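Local atomic coordinates of rhodanese-like domain-containing protein (Rhodopseudomonas palustris, PDB entry 2HHG), a protein that is of unknown function but, as a rhodanese-like protein, may act as a thiosulfate-cyanide sulfurtransferase. Residues A[39-44]-A[85-90]; A[98-103]-A[114-119]. All coordinates share one frame; numbering follows the deposited sequence.

Contact 1: A[39-44]-A[85-90]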
ATOM      1  N   ASP A  39      -0.948  16.220   4.072  1.00 18.93           N
ATOM      2  CA  ASP A  39      -1.429  15.881   2.726  1.00 18.12           C
ATOM      3  C   ASP A  39      -0.973  14.488   2.263  1.00 16.72           C
ATOM      4  O   ASP A  39      -0.690  14.273   1.080  1.00 16.03           O
ATOM      5  CB  ASP A  39      -1.044  16.964   1.703  1.00 19.07           C
ATOM      6  CG  ASP A  39      -1.695  18.309   1.993  1.00 20.92           C
ATOM      7  OD1 ASP A  39      -2.879  18.338   2.396  1.00 22.92           O
ATOM      8  OD2 ASP A  39      -1.015  19.341   1.812  1.00 24.31           O
ATOM      9  N   VAL A  40      -0.892  13.557   3.212  1.00 15.00           N
ATOM     10  CA  VAL A  40      -0.565  12.160   2.931  1.00 14.03           C
ATOM     11  C   VAL A  40      -1.548  11.277   3.693  1.00 12.85           C
ATOM     12  O   VAL A  40      -1.919  11.587   4.830  1.00 12.81           O
ATOM     13  CB  VAL A  40       0.907  11.814   3.336  1.00 14.62           C
ATOM     14  CG1 VAL A  40       1.176  10.310   3.252  1.00 15.13           C
ATOM     15  CG2 VAL A  40       1.909  12.576   2.468  1.00 15.77           C
ATOM     16  N   VAL A  41      -1.990  10.202   3.043  1.00 11.31           N
ATOM     17  CA  VAL A  41      -2.738   9.143   3.703  1.00 10.70           C
ATOM     18  C   VAL A  41      -1.910   7.873   3.551  1.00  9.83           C
ATOM     19  O   VAL A  41      -1.601   7.455   2.425  1.00  9.52           O
ATOM     20  CB  VAL A  41      -4.140   8.940   3.081  1.00 10.77           C
ATOM     21  CG1 VAL A  41      -4.865   7.775   3.754  1.00 11.52           C
ATOM     22  CG2 VAL A  41      -4.970  10.211   3.177  1.00 12.39           C
ATOM     23  N   ILE A  42      -1.536   7.281   4.681  1.00  9.22           N
ATOM     24  CA  ILE A  42      -0.800   6.025   4.683  1.00  9.01           C
ATOM     25  C   ILE A  42      -1.814   4.901   4.831  1.00  8.78           C
ATOM     26  O   ILE A  42      -2.564   4.865   5.798  1.00  9.17           O
ATOM     27  CB  ILE A  42       0.277   5.993   5.792  1.00  9.04           C
ATOM     28  CG1 ILE A  42       1.277   7.151   5.596  1.00  9.58           C
ATOM     29  CG2 ILE A  42       1.003   4.660   5.788  1.00  9.93           C
ATOM     30  CD1 ILE A  42       2.314   7.310   6.703  1.00 12.40           C
ATOM     31  N   VAL A  43      -1.834   4.010   3.847  1.00  7.97           N
ATOM     32  CA  VAL A  43      -2.846   2.963   3.741  1.00  7.63           C
ATOM     33  C   VAL A  43      -2.217   1.594   3.982  1.00  7.32           C
ATOM     34  O   VAL A  43      -1.353   1.162   3.225  1.00  7.39           O
ATOM     35  CB  VAL A  43      -3.539   2.975   2.356  1.00  7.71           C
ATOM     36  CG1 VAL A  43      -4.604   1.891   2.279  1.00  8.27           C
ATOM     37  CG2 VAL A  43      -4.145   4.354   2.068  1.00  8.95           C
ATOM     38  N   ASP A  44      -2.653   0.936   5.052  1.00  6.95           N
ATOM     39  CA  ASP A  44      -2.210  -0.408   5.406  1.00  7.07           C
ATOM     40  C   ASP A  44      -3.117  -1.413   4.714  1.00  6.90           C
ATOM     41  O   ASP A  44      -4.304  -1.465   5.002  1.00  6.73           O
ATOM     42  CB  ASP A  44      -2.341  -0.551   6.924  1.00  7.27           C
ATOM     43  CG  ASP A  44      -1.708  -1.818   7.483  1.00  7.64           C
ATOM     44  OD1 ASP A  44      -1.496  -2.806   6.754  1.00  7.68           O
ATOM     45  OD2 ASP A  44      -1.446  -1.807   8.709  1.00  8.74           O
ATOM     46  N   GLU A  85      -9.822  12.331  -1.178  1.00 10.84           N
ATOM     47  CA  GLU A  85      -9.051  13.472  -0.689  1.00 11.89           C
ATOM     48  C   GLU A  85      -7.884  13.822  -1.597  1.00 11.82           C
ATOM     49  O   GLU A  85      -7.283  12.951  -2.228  1.00 10.89           O
ATOM     50  CB  GLU A  85      -8.570  13.226   0.740  1.00 12.21           C
ATOM     51  CG  GLU A  85      -9.723  13.176   1.732  1.00 14.75           C
ATOM     52  CD  GLU A  85      -9.291  12.968   3.166  1.00 18.28           C
ATOM     53  OE1 GLU A  85      -8.076  12.975   3.450  1.00 19.81           O
ATOM     54  OE2 GLU A  85     -10.188  12.786   4.014  1.00 18.97           O
ATOM     55  N   ASP A  86      -7.576  15.115  -1.640  1.00 12.89           N
ATOM     56  CA  ASP A  86      -6.517  15.671  -2.462  1.00 14.03           C
ATOM     57  C   ASP A  86      -5.170  15.496  -1.753  1.00 13.84           C
ATOM     58  O   ASP A  86      -4.562  16.465  -1.285  1.00 14.77           O
ATOM     59  CB  ASP A  86      -6.835  17.152  -2.722  1.00 15.00           C
ATOM     60  CG  ASP A  86      -5.790  17.849  -3.577  1.00 17.15           C
ATOM     61  OD1 ASP A  86      -5.256  17.218  -4.512  1.00 19.97           O
ATOM     62  OD2 ASP A  86      -5.518  19.041  -3.312  1.00 20.47           O
ATOM     63  N   LYS A  87      -4.715  14.245  -1.677  1.00 13.23           N
ATOM     64  CA  LYS A  87      -3.525  13.869  -0.913  1.00 12.87           C
ATOM     65  C   LYS A  87      -2.726  12.815  -1.660  1.00 12.24           C
ATOM     66  O   LYS A  87      -3.223  12.219  -2.615  1.00 12.29           O
ATOM     67  CB  LYS A  87      -3.939  13.338   0.465  1.00 12.97           C
ATOM     68  CG  LYS A  87      -4.520  14.419   1.377  1.00 14.11           C
ATOM     69  CD  LYS A  87      -4.931  13.878   2.724  1.00 16.26           C
ATOM     70  CE  LYS A  87      -5.358  15.002   3.655  1.00 18.37           C
ATOM     71  NZ  LYS A  87      -5.853  14.461   4.947  1.00 20.61           N
ATOM     72  N   LYS A  88      -1.488  12.595  -1.224  1.00 11.62           N
ATOM     73  CA  LYS A  88      -0.688  11.474  -1.697  1.00 11.25           C
ATOM     74  C   LYS A  88      -1.025  10.225  -0.876  1.00 10.32           C
ATOM     75  O   LYS A  88      -1.055  10.271   0.354  1.00 11.08           O
ATOM     76  CB  LYS A  88       0.813  11.787  -1.618  1.00 11.56           C
ATOM     77  CG  LYS A  88       1.699  10.617  -2.067  1.00 12.04           C
ATOM     78  CD  LYS A  88       3.181  10.969  -2.181  1.00 12.88           C
ATOM     79  CE  LYS A  88       3.497  11.620  -3.522  1.00 13.52           C
ATOM     80  NZ  LYS A  88       4.961  11.715  -3.786  1.00 12.31           N
ATOM     81  N   PHE A  89      -1.272   9.117  -1.570  1.00  9.68           N
ATOM     82  CA  PHE A  89      -1.614   7.847  -0.931  1.00  8.50           C
ATOM     83  C   PHE A  89      -0.421   6.920  -0.957  1.00  8.36           C
ATOM     84  O   PHE A  89       0.069   6.554  -2.027  1.00  9.01           O
ATOM     85  CB  PHE A  89      -2.837   7.218  -1.602  1.00  8.28           C
ATOM     86  CG  PHE A  89      -4.087   7.993  -1.362  1.00  8.97           C
ATOM     87  CD1 PHE A  89      -4.937   7.663  -0.318  1.00  9.38           C
ATOM     88  CD2 PHE A  89      -4.392   9.104  -2.144  1.00  9.60           C
ATOM     89  CE1 PHE A  89      -6.079   8.409  -0.071  1.00 10.06           C
ATOM     90  CE2 PHE A  89      -5.535   9.855  -1.908  1.00 10.26           C
ATOM     91  CZ  PHE A  89      -6.379   9.503  -0.863  1.00 10.27           C
ATOM     92  N   VAL A  90       0.060   6.579   0.233  1.00  7.83           N
ATOM     93  CA  VAL A  90       1.224   5.734   0.407  1.00  7.72           C
ATOM     94  C   VAL A  90       0.755   4.388   0.948  1.00  7.45           C
ATOM     95  O   VAL A  90       0.311   4.296   2.093  1.00  8.01           O
ATOM     96  CB  VAL A  90       2.232   6.389   1.375  1.00  7.91           C
ATOM     97  CG1 VAL A  90       3.424   5.469   1.624  1.00  9.32           C
ATOM     98  CG2 VAL A  90       2.674   7.744   0.851  1.00  9.14           C
TER

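Contact 2: A[98-103]-A[114-119]. With PO4 (phosphate ion), chain B.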
ATOM      1  N   ARG A  98       2.744  -6.827  -2.238  1.00  8.59           N
ATOM      2  CA  ARG A  98       1.316  -6.536  -2.398  1.00  8.51           C
ATOM      3  C   ARG A  98       1.091  -5.045  -2.580  1.00  7.84           C
ATOM      4  O   ARG A  98       0.237  -4.626  -3.359  1.00  7.40           O
ATOM      5  CB  ARG A  98       0.503  -7.016  -1.191  1.00  8.72           C
ATOM      6  CG  ARG A  98       0.145  -8.487  -1.192  1.00  9.39           C
ATOM      7  CD  ARG A  98      -0.452  -8.893   0.149  1.00  9.14           C
ATOM      8  NE  ARG A  98       0.564  -8.875   1.198  1.00  9.51           N
ATOM      9  CZ  ARG A  98       0.333  -8.914   2.507  1.00  9.06           C
ATOM     10  NH1 ARG A  98      -0.904  -8.925   2.987  1.00  9.46           N
ATOM     11  NH2 ARG A  98       1.362  -8.912   3.347  1.00  9.71           N
ATOM     12  N   SER A  99       1.847  -4.240  -1.838  1.00  8.04           N
ATOM     13  CA  SER A  99       1.645  -2.794  -1.896  1.00  8.26           C
ATOM     14  C   SER A  99       2.077  -2.176  -3.218  1.00  7.66           C
ATOM     15  O   SER A  99       1.522  -1.158  -3.629  1.00  7.26           O
ATOM     16  CB  SER A  99       2.298  -2.086  -0.713  1.00  9.16           C
ATOM     17  OG  SER A  99       3.671  -2.389  -0.630  1.00 10.97           O
ATOM     18  N   ALA A 100       3.057  -2.780  -3.892  1.00  7.52           N
ATOM     19  CA  ALA A 100       3.402  -2.338  -5.245  1.00  7.74           C
ATOM     20  C   ALA A 100       2.218  -2.592  -6.176  1.00  7.26           C
ATOM     21  O   ALA A 100       1.833  -1.726  -6.967  1.00  7.56           O
ATOM     22  CB  ALA A 100       4.648  -3.039  -5.754  1.00  8.53           C
ATOM     23  N   LEU A 101       1.630  -3.782  -6.079  1.00  7.30           N
ATOM     24  CA  LEU A 101       0.465  -4.099  -6.905  1.00  7.45           C
ATOM     25  C   LEU A 101      -0.708  -3.191  -6.571  1.00  7.43           C
ATOM     26  O   LEU A 101      -1.395  -2.714  -7.464  1.00  7.16           O
ATOM     27  CB  LEU A 101       0.059  -5.568  -6.768  1.00  7.83           C
ATOM     28  CG  LEU A 101       1.112  -6.618  -7.124  1.00  7.82           C
ATOM     29  CD1 LEU A 101       0.459  -7.984  -7.127  1.00  9.84           C
ATOM     30  CD2 LEU A 101       1.786  -6.334  -8.470  1.00  9.34           C
ATOM     31  N   ALA A 102      -0.919  -2.929  -5.284  1.00  7.39           N
ATOM     32  CA  ALA A 102      -2.028  -2.080  -4.842  1.00  7.69           C
ATOM     33  C   ALA A 102      -1.873  -0.645  -5.335  1.00  7.73           C
ATOM     34  O   ALA A 102      -2.827  -0.044  -5.820  1.00  7.60           O
ATOM     35  CB  ALA A 102      -2.153  -2.101  -3.333  1.00  7.81           C
ATOM     36  N   ALA A 103      -0.667  -0.092  -5.209  1.00  7.62           N
ATOM     37  CA  ALA A 103      -0.392   1.257  -5.703  1.00  7.87           C
ATOM     38  C   ALA A 103      -0.626   1.346  -7.207  1.00  7.51           C
ATOM     39  O   ALA A 103      -1.223   2.306  -7.690  1.00  7.39           O
ATOM     40  CB  ALA A 103       1.027   1.678  -5.349  1.00  7.84           C
ATOM     41  N   VAL A 114       0.368   8.364  -5.996  1.00  8.88           N
ATOM     42  CA  VAL A 114       0.462   7.203  -5.121  1.00  8.99           C
ATOM     43  C   VAL A 114       1.906   6.753  -4.981  1.00  8.54           C
ATOM     44  O   VAL A 114       2.760   7.065  -5.828  1.00  8.61           O
ATOM     45  CB  VAL A 114      -0.409   6.001  -5.598  1.00  8.90           C
ATOM     46  CG1 VAL A 114      -1.862   6.409  -5.802  1.00  9.70           C
ATOM     47  CG2 VAL A 114       0.135   5.389  -6.865  1.00  9.09           C
ATOM     48  N   ALA A 115       2.167   6.000  -3.919  1.00  8.25           N
ATOM     49  CA  ALA A 115       3.471   5.420  -3.686  1.00  8.35           C
ATOM     50  C   ALA A 115       3.306   4.190  -2.822  1.00  8.45           C
ATOM     51  O   ALA A 115       2.226   3.933  -2.290  1.00  8.61           O
ATOM     52  CB  ALA A 115       4.386   6.428  -3.011  1.00  8.58           C
ATOM     53  N   HIS A 116       4.375   3.424  -2.677  1.00  8.57           N
ATOM     54  CA  HIS A 116       4.393   2.373  -1.677  1.00  8.85           C
ATOM     55  C   HIS A 116       5.729   2.396  -0.941  1.00  8.67           C
ATOM     56  O   HIS A 116       6.680   3.036  -1.395  1.00  9.11           O
ATOM     57  CB  HIS A 116       4.044   1.003  -2.279  1.00  9.21           C
ATOM     58  CG  HIS A 116       5.206   0.263  -2.854  1.00  9.69           C
ATOM     59  ND1 HIS A 116       6.023   0.773  -3.840  1.00 11.28           N
ATOM     60  CD2 HIS A 116       5.668  -0.978  -2.585  1.00  9.25           C
ATOM     61  CE1 HIS A 116       6.950  -0.119  -4.140  1.00 10.87           C
ATOM     62  NE2 HIS A 116       6.757  -1.188  -3.391  1.00 13.25           N
ATOM     63  N   ILE A 117       5.774   1.738   0.214  1.00  8.76           N
ATOM     64  CA  ILE A 117       6.959   1.763   1.065  1.00  9.53           C
ATOM     65  C   ILE A 117       7.870   0.576   0.759  1.00  9.90           C
ATOM     66  O   ILE A 117       7.484  -0.582   0.925  1.00  9.33           O
ATOM     67  CB  ILE A 117       6.581   1.770   2.567  1.00  9.43           C
ATOM     68  CG1 ILE A 117       5.660   2.954   2.889  1.00  9.86           C
ATOM     69  CG2 ILE A 117       7.846   1.800   3.444  1.00 10.24           C
ATOM     70  CD1 ILE A 117       5.245   3.077   4.353  1.00  9.76           C
ATOM     71  N   GLU A 118       9.090   0.877   0.323  1.00 11.03           N
ATOM     72  CA  GLU A 118      10.080  -0.157   0.052  1.00 12.19           C
ATOM     73  C   GLU A 118      10.264  -1.075   1.258  1.00 11.83           C
ATOM     74  O   GLU A 118      10.471  -0.612   2.379  1.00 11.79           O
ATOM     75  CB  GLU A 118      11.416   0.474  -0.340  1.00 13.18           C
ATOM     76  CG  GLU A 118      12.421  -0.514  -0.939  1.00 16.24           C
ATOM     77  CD  GLU A 118      13.604   0.168  -1.613  1.00 20.00           C
ATOM     78  OE1 GLU A 118      13.894   1.339  -1.283  1.00 22.84           O
ATOM     79  OE2 GLU A 118      14.250  -0.475  -2.470  1.00 23.02           O
ATOM     80  N   GLY A 119      10.157  -2.377   1.011  1.00 11.42           N
ATOM     81  CA  GLY A 119      10.359  -3.389   2.037  1.00 11.21           C
ATOM     82  C   GLY A 119       9.228  -3.541   3.039  1.00 10.73           C
ATOM     83  O   GLY A 119       9.312  -4.362   3.942  1.00 11.00           O
TER
HETATM   84  P   PO4 B4285       4.334  -9.021   0.766  1.00 11.18           P
HETATM   85  O1  PO4 B4285       5.531  -8.237   0.342  1.00 11.95           O
HETATM   86  O2  PO4 B4285       3.158  -8.700  -0.098  1.00 10.88           O
HETATM   87  O3  PO4 B4285       4.687 -10.494   0.617  1.00 15.77           O
HETATM   88  O4  PO4 B4285       4.007  -8.750   2.208  1.00 12.73           O
HETATM   89  O   HOH W   1       5.028  -1.459   1.568  1.00 10.15           O

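Contact 1: A[39-44]-A[85-90]
Val-41 and Phe-89 pack side by side on one face of the sheet, both pointing the same way, with CB of Val-41 3.7 Å from ring atom CD1 of Phe-89. Val-43 reaches the same ring at its edge through CG2, and Ile-82 and Leu-111 from loops touch Val-41 and Phe-89, respectively. On the other face the CG1 branch of Val-40, set anti to its own nitrogen (chi1 171°), leans along the strand to meet CG2 of Val-90 at 3.8 Å; Leu-32 of helix 26-34 packs on Val-40. Between these two layers run strands 40-44 and 88-90, parallel neighbours in the central sheet of the rhodanese alpha/beta fold, their axes 4.7 Å apart and inclined by 23°. Four backbone hydrogen bonds join them: Lys-88 N to Asp-39 O, Val-41 N to Lys-88 O (2.8 Å), Val-90 N to Val-41 O and Val-43 N to Val-90 O. CA of Val-40 also lies 3.2 Å from Lys-88 O, a CA-H...O contact. Toward the polar edge, Lys-87 stretches its extended chain across Val-41, CD to CG2 3.7 Å, and past the backbone of Asp-39. Its NZ ends in a salt bridge with Glu-85 OE1 (3.1 Å), meeting the carboxylate on its syn side but 32° out of plane. Lys-88, on the face of Val-40 and Val-90, leads away to a salt bridge with Glu-22.

Contact 2: A[98-103]-A[114-119]
Ser-99, Ala-100 and Ala-103 of helix 97-109 lie against Val-114 and His-116 of strand 114-117, the helix and second strand of a beta-alpha-beta crossover; the two segments run antiparallel. Apolar packing comes first: CB of Ala-100 sits over one face of the His-116 imidazole, 4.0 Å from its centroid, in a CH-pi contact. CB of Ala-103 meets CG2 of Val-114 at 4.1 Å. Polar contact centres on Ser-99, whose OG lies in the plane of the His-116 ring, at its edge, 3.1 Å from CD2. With chi1 at 56°, OG stands between its own nitrogen and carbonyl carbon, where a water bridges it to Ile-117 O. Anion binding occupies the start of the helix, where Arg-98 and Leu-97 N hold a phosphate ion, probably from the crystallisation liquor, and Glu-50 pairs with NH1 of Arg-98. The Arg-98 side chain bends at chi3 (-70°), bringing the guanidinium edge to the anion. A methionine in its place would probably leave O4 without the NH2 bond, O2 with the backbone N but no NE, and Glu-50 without its cationic mate. Phosphate O2 takes backbone N and NE of Arg-98, each at 2.9 Å, while NH2 points almost straight (176°) at O4.

How the contacts relate
Along the chain both segments of contact 1 come before those of contact 2, and the two contact centres lie 12 Å apart in a single rhodanese-like domain. Strand 88-92 connects them: it pairs with strand 40-44 on one side and with strand 114-117 on the other, and after a short loop the chain enters helix 97-109. Contact 1 joins two strands within the parallel sheet, whereas contact 2 lays a helix on that sheet. They touch through a probable hydrogen bond from Ala-115 N to Phe-89 O (2.9 Å) and packing of Val-90 CG1 on Ile-117 CG1. The short loop begins at Cys-93, where rhodaneses carry their active-site loop, so the bound phosphate probably marks its anion pocket.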